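Local coordinates for protein ABC transporter (Caldanaerobius, PDB 4G68) that probably binds xylan-derived oligosaccharides outside the cell as the solute-binding component of an ABC transporter in a thermophilic bacterium, at residues Asp85-Asn88 with Lys89-Asn93; Asp223-Pro226 with Gly227-Tyr231; Ala287-Glu290 with Phe291-Gly294; Lys333-Pro336 with Thr337-Ile340. One frame throughout, in Å; residues are numbered along the deposited sequence.

Contact 1: residues Asp85-Asn88 with Lys89-Asn93; sequences DQWN and KENPN
The amide of N91 lies over one face of the W87 indole, the two planes 18° apart. N91 ND2 sits over the centre of the ring system, 3.2 Å from W87 CD2. N91 CB lies over the five-membered ring of W87, 4.0 Å from its centroid, as a CH-pi contact. At the edge of the indole, in its plane, lies N88 OD1, which accepts a bond from the backbone of I96. W87 NE1 donates to V94 O, and the ring also meets Y365 of helix 356-377.

N91 ND2 gives a hydrogen to W87 O at 2.9 Å. The N-H points nearly straight at the oxygen (163°), which lies in the amide plane. This bond holds the amide flat against the ring. N91 OD1 is bonded to R361.

On the exposed side, Q86 NE2 donates to E90 OE2 at 2.8 Å. The amide and carboxylate stand almost perpendicular, at 89°, and the oxygen is met from above its plane. The Q86 chain is extended and carries its amide to E90.

The contact belongs to the beta-alpha-beta unit of strand 64-69, helix 76-90 and strand 95-100. The N91 amide thus serves twice, as donor to W87 O and as a flat lid on the indole.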
loop_
_atom_site.group_PDB
_atom_site.type_symbol
_atom_site.label_atom_id
_atom_site.label_comp_id
_atom_site.label_asym_id
_atom_site.label_seq_id
_atom_site.Cartn_x
_atom_site.Cartn_y
_atom_site.Cartn_z
ATOM N N ASP A 85 -3.951 -16.387 -19.105
ATOM C CA ASP A 85 -4.519 -17.303 -20.139
ATOM C C ASP A 85 -4.331 -16.653 -21.513
ATOM O O ASP A 85 -4.011 -17.348 -22.465
ATOM C CB ASP A 85 -5.964 -17.572 -19.838
ATOM C CG ASP A 85 -6.127 -18.561 -18.650
ATOM O OD1 ASP A 85 -5.129 -19.128 -18.145
ATOM O OD2 ASP A 85 -7.253 -18.718 -18.182
ATOM N N GLN A 86 -4.529 -15.333 -21.569
ATOM C CA GLN A 86 -4.369 -14.624 -22.842
ATOM C C GLN A 86 -2.909 -14.700 -23.341
ATOM O O GLN A 86 -2.632 -14.985 -24.521
ATOM C CB GLN A 86 -4.889 -13.166 -22.789
ATOM C CG GLN A 86 -4.654 -12.502 -24.140
ATOM C CD GLN A 86 -5.489 -11.266 -24.375
ATOM O OE1 GLN A 86 -6.442 -10.978 -23.646
ATOM N NE2 GLN A 86 -5.174 -10.557 -25.455
ATOM N N TRP A 87 -1.963 -14.486 -22.442
ATOM C CA TRP A 87 -0.549 -14.631 -22.815
ATOM C C TRP A 87 -0.250 -16.001 -23.343
ATOM O O TRP A 87 0.455 -16.186 -24.368
ATOM C CB TRP A 87 0.374 -14.267 -21.624
ATOM C CG TRP A 87 1.791 -14.666 -21.911
ATOM C CD1 TRP A 87 2.348 -15.955 -21.742
ATOM C CD2 TRP A 87 2.879 -13.828 -22.385
ATOM N NE1 TRP A 87 3.641 -15.959 -22.135
ATOM C CE2 TRP A 87 4.041 -14.692 -22.511
ATOM C CE3 TRP A 87 2.992 -12.452 -22.773
ATOM C CZ2 TRP A 87 5.283 -14.224 -22.987
ATOM C CZ3 TRP A 87 4.251 -12.001 -23.269
ATOM C CH2 TRP A 87 5.376 -12.851 -23.331
ATOM N N ASN A 88 -0.785 -17.001 -22.642
ATOM C CA ASN A 88 -0.491 -18.359 -22.980
ATOM C C ASN A 88 -1.046 -18.791 -24.342
ATOM O O ASN A 88 -0.430 -19.659 -25.012
ATOM C CB ASN A 88 -0.954 -19.348 -21.887
ATOM C CG ASN A 88 -0.026 -19.315 -20.674
ATOM O OD1 ASN A 88 1.128 -18.901 -20.769
ATOM N ND2 ASN A 88 -0.527 -19.817 -19.499
ATOM N N LYS A 89 -2.169 -18.176 -24.714
ATOM C CA LYS A 89 -2.805 -18.407 -26.041
ATOM C C LYS A 89 -1.983 -17.745 -27.130
ATOM O O LYS A 89 -1.847 -18.344 -28.246
ATOM C CB LYS A 89 -4.231 -17.873 -26.063
ATOM C CG LYS A 89 -4.963 -18.138 -27.419
ATOM C CD LYS A 89 -6.340 -17.502 -27.403
ATOM C CE LYS A 89 -6.971 -17.631 -28.794
ATOM N NZ LYS A 89 -7.749 -18.840 -28.820
ATOM N N GLU A 90 -1.430 -16.567 -26.811
ATOM C CA GLU A 90 -0.632 -15.785 -27.787
ATOM C C GLU A 90 0.839 -16.135 -27.826
ATOM O O GLU A 90 1.582 -15.587 -28.608
ATOM C CB GLU A 90 -0.865 -14.254 -27.584
ATOM C CG GLU A 90 -2.348 -13.820 -27.676
ATOM C CD GLU A 90 -2.651 -12.379 -27.188
ATOM O OE1 GLU A 90 -1.846 -11.733 -26.474
ATOM O OE2 GLU A 90 -3.744 -11.878 -27.445
ATOM N N ASN A 91 1.304 -17.046 -26.957
ATOM C CA ASN A 91 2.702 -17.439 -26.898
ATOM C C ASN A 91 2.845 -18.970 -26.674
ATOM O O ASN A 91 3.223 -19.452 -25.581
ATOM C CB ASN A 91 3.413 -16.664 -25.772
ATOM C CG ASN A 91 3.423 -15.174 -26.041
ATOM O OD1 ASN A 91 4.296 -14.684 -26.698
ATOM N ND2 ASN A 91 2.470 -14.481 -25.514
ATOM N N PRO A 92 2.466 -19.756 -27.690
ATOM C CA PRO A 92 2.497 -21.181 -27.518
ATOM C C PRO A 92 3.780 -21.707 -26.994
ATOM O O PRO A 92 3.741 -22.704 -26.268
ATOM C CB PRO A 92 2.273 -21.724 -28.969
ATOM C CG PRO A 92 1.519 -20.686 -29.640
ATOM C CD PRO A 92 1.945 -19.379 -29.008
ATOM N N ASN A 93 4.920 -21.100 -27.341
ATOM C CA ASN A 93 6.180 -21.644 -26.916
ATOM C C ASN A 93 6.802 -20.975 -25.747
ATOM O O ASN A 93 7.921 -21.309 -25.364
ATOM C CB ASN A 93 7.199 -21.647 -28.026
ATOM C CG ASN A 93 6.871 -22.666 -29.093
ATOM O OD1 ASN A 93 6.115 -23.629 -28.855
ATOM N ND2 ASN A 93 7.429 -22.464 -30.285
#

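Contact 2: residues Asp223-Pro226 with Gly227-Tyr231; sequences DEWP and GMWYY. With XYP (beta-D-xylopyranose), chain D.
W229 NE1 donates to O4 of a bound xylopyranose at 2.9 Å, and the bond is nearly straight (167°). The sugar meets the W229 ring at its edge. W225 takes the same sugar on a ring face: its CD2 lies 3.7 Å from the sugar C3. P226 CD lies on the opposite face of W225. W225 NE1 is bonded to D104, and K107 makes a cation-pi contact with this indole.

The two tryptophans form an offset edge-to-face pair. The edge of W225 points to the face of W229, with planes at 71°. W225 CG sits between its backbone N and carbonyl carbon (chi1 70°), a turn that lays the indole along the sugar.

The backbone is tied by M228 N to E224 O at 3.1 Å and by W229 N to W225 O at 3.2 Å. E224 is the N-cap of helix 225-239. D417, N103, K107 and Q177 complete the polar grip on the sugar. A leucine in place of W229 would probably leave O4 without this donor and the edge of W225 without its aromatic partner.

One indole offers a flat surface and the other a directed N-H, a pairing of stacking and hydrogen bonding well known in carbohydrate-binding sites.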
loop_
_atom_site.group_PDB
_atom_site.type_symbol
_atom_site.label_atom_id
_atom_site.label_comp_id
_atom_site.label_asym_id
_atom_site.label_seq_id
_atom_site.Cartn_x
_atom_site.Cartn_y
_atom_site.Cartn_z
ATOM N N ASP A 223 -1.500 -8.366 11.471
ATOM C CA ASP A 223 -0.325 -8.376 10.653
ATOM C C ASP A 223 0.504 -7.081 10.708
ATOM O O ASP A 223 1.540 -6.973 10.058
ATOM C CB ASP A 223 -0.639 -8.805 9.212
ATOM C CG ASP A 223 -1.151 -10.200 9.111
ATOM O OD1 ASP A 223 -0.427 -11.158 9.539
ATOM O OD2 ASP A 223 -2.280 -10.351 8.571
ATOM N N GLU A 224 0.051 -6.127 11.542
ATOM C CA GLU A 224 0.806 -4.954 11.976
ATOM C C GLU A 224 0.948 -3.824 10.950
ATOM O O GLU A 224 0.818 -2.620 11.309
ATOM C CB GLU A 224 2.182 -5.370 12.514
ATOM C CG GLU A 224 2.040 -6.322 13.738
ATOM C CD GLU A 224 3.336 -6.446 14.548
ATOM O OE1 GLU A 224 4.427 -6.088 14.051
ATOM O OE2 GLU A 224 3.230 -6.963 15.727
ATOM N N TRP A 225 1.142 -4.164 9.682
ATOM C CA TRP A 225 1.324 -3.120 8.703
ATOM C C TRP A 225 0.040 -2.236 8.475
ATOM O O TRP A 225 0.173 -1.070 8.259
ATOM C CB TRP A 225 1.922 -3.710 7.400
ATOM C CG TRP A 225 0.976 -4.577 6.660
ATOM C CD1 TRP A 225 0.840 -5.970 6.705
ATOM C CD2 TRP A 225 -0.092 -4.091 5.772
ATOM N NE1 TRP A 225 -0.204 -6.393 5.932
ATOM C CE2 TRP A 225 -0.819 -5.277 5.333
ATOM C CE3 TRP A 225 -0.545 -2.783 5.344
ATOM C CZ2 TRP A 225 -1.911 -5.204 4.435
ATOM C CZ3 TRP A 225 -1.687 -2.738 4.465
ATOM C CH2 TRP A 225 -2.349 -3.945 4.021
ATOM N N PRO A 226 -1.178 -2.801 8.622
ATOM C CA PRO A 226 -2.333 -1.884 8.384
ATOM C C PRO A 226 -2.473 -0.781 9.406
ATOM O O PRO A 226 -2.751 0.374 9.045
ATOM C CB PRO A 226 -3.534 -2.813 8.471
ATOM C CG PRO A 226 -2.979 -4.190 8.027
ATOM C CD PRO A 226 -1.629 -4.209 8.702
ATOM N N GLY A 227 -2.223 -1.099 10.662
ATOM C CA GLY A 227 -2.215 -0.076 11.734
ATOM C C GLY A 227 -1.031 0.877 11.590
ATOM O O GLY A 227 -1.123 2.055 11.890
HETATM N N MSE A 228 0.105 0.383 11.190
HETATM C CA MSE A 228 1.255 1.211 10.916
HETATM C C MSE A 228 0.958 2.300 9.924
HETATM O O MSE A 228 1.533 3.358 10.091
HETATM C CB MSE A 228 2.387 0.324 10.399
HETATM C CG MSE A 228 3.723 0.998 10.302
HETATM SE SE MSE A 228 4.718 0.026 8.832
HETATM C CE MSE A 228 3.397 0.578 7.422
ATOM N N TRP A 229 0.168 2.073 8.895
ATOM C CA TRP A 229 -0.253 3.172 8.027
ATOM C C TRP A 229 -0.817 4.343 8.742
ATOM O O TRP A 229 -0.542 5.520 8.353
ATOM C CB TRP A 229 -1.239 2.713 6.961
ATOM C CG TRP A 229 -0.555 2.063 5.790
ATOM C CD1 TRP A 229 0.316 0.941 5.772
ATOM C CD2 TRP A 229 -0.648 2.490 4.400
ATOM N NE1 TRP A 229 0.724 0.708 4.486
ATOM C CE2 TRP A 229 0.200 1.614 3.629
ATOM C CE3 TRP A 229 -1.321 3.539 3.740
ATOM C CZ2 TRP A 229 0.327 1.731 2.211
ATOM C CZ3 TRP A 229 -1.165 3.663 2.338
ATOM C CH2 TRP A 229 -0.351 2.782 1.599
ATOM N N TYR A 230 -1.569 4.035 9.814
ATOM C CA TYR A 230 -2.136 5.134 10.601
ATOM C C TYR A 230 -0.996 5.971 11.251
ATOM O O TYR A 230 -0.986 7.236 11.170
ATOM C CB TYR A 230 -3.036 4.604 11.714
ATOM C CG TYR A 230 -4.375 4.082 11.334
ATOM C CD1 TYR A 230 -5.534 4.665 11.881
ATOM C CD2 TYR A 230 -4.480 2.932 10.550
ATOM C CE1 TYR A 230 -6.826 4.160 11.550
ATOM C CE2 TYR A 230 -5.748 2.361 10.218
ATOM C CZ TYR A 230 -6.891 2.999 10.724
ATOM O OH TYR A 230 -8.131 2.488 10.427
ATOM N N TYR A 231 -0.060 5.272 11.899
ATOM C CA TYR A 231 1.050 6.009 12.558
ATOM C C TYR A 231 1.792 6.829 11.460
ATOM O O TYR A 231 2.044 8.044 11.599
ATOM C CB TYR A 231 2.041 5.053 13.264
ATOM C CG TYR A 231 3.167 5.879 13.787
ATOM C CD1 TYR A 231 3.082 6.423 15.066
ATOM C CD2 TYR A 231 4.284 6.165 13.017
ATOM C CE1 TYR A 231 4.064 7.271 15.557
ATOM C CE2 TYR A 231 5.319 6.998 13.491
ATOM C CZ TYR A 231 5.169 7.530 14.758
ATOM O OH TYR A 231 6.122 8.384 15.215
HETATM C C1 XYP D . 1.077 -3.771 1.109
HETATM C C2 XYP D . 2.151 -4.468 1.939
HETATM C C3 XYP D . 2.481 -3.563 3.132
HETATM C C4 XYP D . 2.773 -2.104 2.697
HETATM C C5 XYP D . 1.723 -1.559 1.686
HETATM O O2 XYP D . 1.688 -5.749 2.315
HETATM O O3 XYP D . 3.617 -4.160 3.796
HETATM O O4 XYP D . 2.853 -1.208 3.810
HETATM O O5 XYP D . 1.503 -2.508 0.649
#

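Contact 3: residues Ala287-Glu290 with Phe291-Gly294; sequences ATAE and FNQG
F291 N donates to A287 O at 3.0 Å, and N292 N donates to T288 O at 2.8 Å. Q293 N has two weak bonds, to A289 O at 3.2 Å and to E290 O at 3.4 Å. The strong i to i+4 pattern of backbone bonds therefore gives way at Q293.

Helix 284-292 closes here in a Schellman motif. G294 is the first residue to leave helical angles, with a positive phi of 85°. G294 N donates to F291 O at 3.1 Å.

Side chains touch backbone oxygens more than one another. Q293 CG lies 3.1 Å from A289 O, and Q293 CB is close to the same oxygen. N292 CB approaches T288 O at 3.5 Å. The side chain of N292 rises between its own N and carbonyl carbon (chi1 78°), which turns it back over the last helical turn.

Apolar packing is made with neighbouring elements. The F291 ring meets F309 of helix 306-310 edge-to-face. T288 packs on A308 and F309 of that helix and on Y299 of strand 298-300, while T288 OG1 bonds D285 O one turn back.

Of the charged side-chain ends, the carboxylate of E290 lies near that of D276.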
loop_
_atom_site.group_PDB
_atom_site.type_symbol
_atom_site.label_atom_id
_atom_site.label_comp_id
_atom_site.label_asym_id
_atom_site.label_seq_id
_atom_site.Cartn_x
_atom_site.Cartn_y
_atom_site.Cartn_z
ATOM N N ALA A 287 -10.917 -6.982 8.254
ATOM C CA ALA A 287 -11.371 -5.584 8.435
ATOM C C ALA A 287 -12.042 -5.022 7.188
ATOM O O ALA A 287 -13.060 -4.308 7.306
ATOM C CB ALA A 287 -10.167 -4.751 8.813
ATOM N N THR A 288 -11.522 -5.363 5.987
ATOM C CA THR A 288 -12.232 -4.890 4.747
ATOM C C THR A 288 -13.599 -5.565 4.662
ATOM O O THR A 288 -14.542 -4.958 4.184
ATOM C CB THR A 288 -11.435 -5.112 3.452
ATOM O OG1 THR A 288 -11.235 -6.517 3.247
ATOM C CG2 THR A 288 -10.072 -4.369 3.476
ATOM N N ALA A 289 -13.716 -6.814 5.099
ATOM C CA ALA A 289 -15.068 -7.447 5.188
ATOM C C ALA A 289 -16.009 -6.742 6.173
ATOM O O ALA A 289 -17.163 -6.566 5.896
ATOM C CB ALA A 289 -14.969 -8.958 5.481
ATOM N N GLU A 290 -15.516 -6.369 7.336
ATOM C CA GLU A 290 -16.269 -5.550 8.252
ATOM C C GLU A 290 -16.782 -4.258 7.600
ATOM O O GLU A 290 -17.949 -3.896 7.707
ATOM C CB GLU A 290 -15.321 -5.301 9.418
ATOM C CG GLU A 290 -15.875 -4.619 10.568
ATOM C CD GLU A 290 -14.783 -4.391 11.600
ATOM O OE1 GLU A 290 -13.655 -4.769 11.428
ATOM O OE2 GLU A 290 -15.043 -3.779 12.594
ATOM N N PHE A 291 -15.901 -3.585 6.876
ATOM C CA PHE A 291 -16.276 -2.301 6.284
ATOM C C PHE A 291 -17.187 -2.488 5.099
ATOM O O PHE A 291 -18.117 -1.747 4.961
ATOM C CB PHE A 291 -15.006 -1.547 5.843
ATOM C CG PHE A 291 -15.268 -0.090 5.445
ATOM C CD1 PHE A 291 -15.603 0.843 6.396
ATOM C CD2 PHE A 291 -15.158 0.320 4.114
ATOM C CE1 PHE A 291 -15.870 2.193 6.005
ATOM C CE2 PHE A 291 -15.416 1.656 3.724
ATOM C CZ PHE A 291 -15.776 2.611 4.671
ATOM N N ASN A 292 -16.975 -3.518 4.288
ATOM C CA ASN A 292 -17.859 -3.707 3.117
ATOM C C ASN A 292 -19.237 -4.278 3.461
ATOM O O ASN A 292 -20.093 -4.348 2.623
ATOM C CB ASN A 292 -17.129 -4.434 1.932
ATOM C CG ASN A 292 -16.995 -5.943 2.089
ATOM O OD1 ASN A 292 -17.665 -6.582 2.871
ATOM N ND2 ASN A 292 -16.152 -6.540 1.231
ATOM N N GLN A 293 -19.405 -4.683 4.709
ATOM C CA GLN A 293 -20.718 -5.132 5.212
ATOM C C GLN A 293 -21.452 -4.025 5.889
ATOM O O GLN A 293 -22.572 -4.212 6.406
ATOM C CB GLN A 293 -20.500 -6.314 6.175
ATOM C CG GLN A 293 -20.030 -7.572 5.424
ATOM C CD GLN A 293 -20.913 -8.000 4.268
ATOM O OE1 GLN A 293 -20.580 -7.788 3.087
ATOM N NE2 GLN A 293 -22.065 -8.558 4.584
ATOM N N GLY A 294 -20.820 -2.865 5.953
ATOM C CA GLY A 294 -21.453 -1.662 6.463
ATOM C C GLY A 294 -21.335 -1.592 7.996
ATOM O O GLY A 294 -22.093 -0.880 8.607
#

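Contact 4: residues Lys333-Pro336 with Thr337-Ile340; sequences KGDP and TEYI
D335 OD1 is gripped by two donors of T337. T337 OG1 gives D335 OD1 a hydrogen at 2.7 Å, and T337 N gives the same OD1 another at 2.8 Å. The N-H comes on the anti lone pair of OD1 and is fairly straight (162°). The hydroxyl meets the same oxygen from above the carboxylate plane. These bonds brace a type I beta turn from D335 to E338, in the loop between strands 321-324 and 341-349. The side-chain to backbone bond makes D335 the head of an Asx turn.

D335 CG stands anti to its own N (chi1 -178°), and this brings OD1 over to T337. T337 OG1 in turn accepts from K410 N. The turn is closed by E338 N, which donates to D335 O at 3.1 Å. With D335 cut back to an alanine, T337 N and the T337 hydroxyl would probably lose their shared acceptor, and the turn its brace.

E338 folds back along the start of the turn. E338 CG packs against D335 CB at 3.6 Å. The extended chain takes the carboxylate back to G334 and D335. D335 N gives a weak bond to E338 OE1. E338 also touches L236 of helix 225-239, and its carbonyl oxygen accepts from R237. A water lies between the two residues, 2.7 Å from D335 O and 3.0 Å from E338 OE1.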
loop_
_atom_site.group_PDB
_atom_site.type_symbol
_atom_site.label_atom_id
_atom_site.label_comp_id
_atom_site.label_asym_id
_atom_site.label_seq_id
_atom_site.Cartn_x
_atom_site.Cartn_y
_atom_site.Cartn_z
ATOM N N LYS A 333 3.391 20.260 11.141
ATOM C CA LYS A 333 4.257 20.922 10.169
ATOM C C LYS A 333 4.065 20.415 8.764
ATOM O O LYS A 333 4.587 20.992 7.816
ATOM C CB LYS A 333 5.725 20.848 10.562
ATOM C CG LYS A 333 6.027 21.388 11.959
ATOM C CD LYS A 333 5.555 22.831 12.082
ATOM C CE LYS A 333 5.596 23.310 13.505
ATOM N NZ LYS A 333 5.175 22.333 14.552
ATOM N N GLY A 334 3.302 19.328 8.623
ATOM C CA GLY A 334 3.096 18.717 7.311
ATOM C C GLY A 334 2.128 19.511 6.454
ATOM O O GLY A 334 1.249 20.215 6.968
ATOM N N ASP A 335 2.343 19.421 5.148
ATOM C CA ASP A 335 1.440 19.988 4.188
ATOM C C ASP A 335 0.178 19.081 4.126
ATOM O O ASP A 335 0.313 17.863 4.031
ATOM C CB ASP A 335 2.131 20.079 2.809
ATOM C CG ASP A 335 1.255 20.702 1.763
ATOM O OD1 ASP A 335 0.252 20.131 1.304
ATOM O OD2 ASP A 335 1.566 21.840 1.400
ATOM N N PRO A 336 -1.034 19.679 4.062
ATOM C CA PRO A 336 -2.263 18.873 4.127
ATOM C C PRO A 336 -2.432 17.944 2.942
ATOM O O PRO A 336 -3.266 17.010 3.045
ATOM C CB PRO A 336 -3.399 19.944 4.079
ATOM C CG PRO A 336 -2.735 21.182 4.543
ATOM C CD PRO A 336 -1.325 21.126 4.002
ATOM N N THR A 337 -1.720 18.202 1.812
ATOM C CA THR A 337 -1.863 17.346 0.619
ATOM C C THR A 337 -0.846 16.174 0.543
ATOM O O THR A 337 -0.962 15.356 -0.370
ATOM C CB THR A 337 -1.747 18.161 -0.705
ATOM O OG1 THR A 337 -0.412 18.580 -0.835
ATOM C CG2 THR A 337 -2.626 19.505 -0.645
ATOM N N GLU A 338 0.110 16.109 1.478
ATOM C CA GLU A 338 1.105 15.032 1.457
ATOM C C GLU A 338 0.411 13.721 1.660
ATOM O O GLU A 338 -0.566 13.625 2.438
ATOM C CB GLU A 338 2.249 15.253 2.503
ATOM C CG GLU A 338 2.976 16.599 2.359
ATOM C CD GLU A 338 4.050 16.894 3.449
ATOM O OE1 GLU A 338 3.874 16.602 4.583
ATOM O OE2 GLU A 338 5.088 17.528 3.172
ATOM N N TYR A 339 0.884 12.674 1.002
ATOM C CA TYR A 339 0.317 11.345 1.301
ATOM C C TYR A 339 1.366 10.234 1.500
ATOM O O TYR A 339 2.521 10.346 1.084
ATOM C CB TYR A 339 -0.794 10.975 0.304
ATOM C CG TYR A 339 -0.276 10.752 -1.093
ATOM C CD1 TYR A 339 -0.164 11.848 -1.997
ATOM C CD2 TYR A 339 0.167 9.474 -1.525
ATOM C CE1 TYR A 339 0.295 11.649 -3.304
ATOM C CE2 TYR A 339 0.587 9.262 -2.829
ATOM C CZ TYR A 339 0.723 10.369 -3.695
ATOM O OH TYR A 339 1.177 10.175 -4.983
ATOM N N ILE A 340 0.927 9.142 2.126
ATOM C CA ILE A 340 1.734 7.897 2.195
ATOM C C ILE A 340 1.444 7.105 0.914
ATOM O O ILE A 340 0.289 6.772 0.616
ATOM C CB ILE A 340 1.328 7.084 3.429
ATOM C CG1 ILE A 340 1.681 7.860 4.712
ATOM C CG2 ILE A 340 1.981 5.646 3.434
ATOM C CD1 ILE A 340 3.199 8.025 4.896
HETATM O O HOH W 1 1.206 16.167 5.944
#

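How the contacts relate
Contact 2 is buried near the middle of the chain, contact 3 is partly buried, and contacts 1 and 4 are at the surface. Contact 3 ends a helix with a Schellman glycine and backbone bonds; contact 1, on helix 76-90 and the loop beyond, uses a side-chain amide over an indole. Contact 2 instead begins a helix and turns its two indoles to the sugar. Contact 4 has no helix of its own and relies on carboxylates and a water. It still touches contact 2, where W229 CZ3 lies 3.8 Å from I340 O, and its loop packs on helix 225-239. Contact 1 is remote, its centre about 39 Å from that of contact 2.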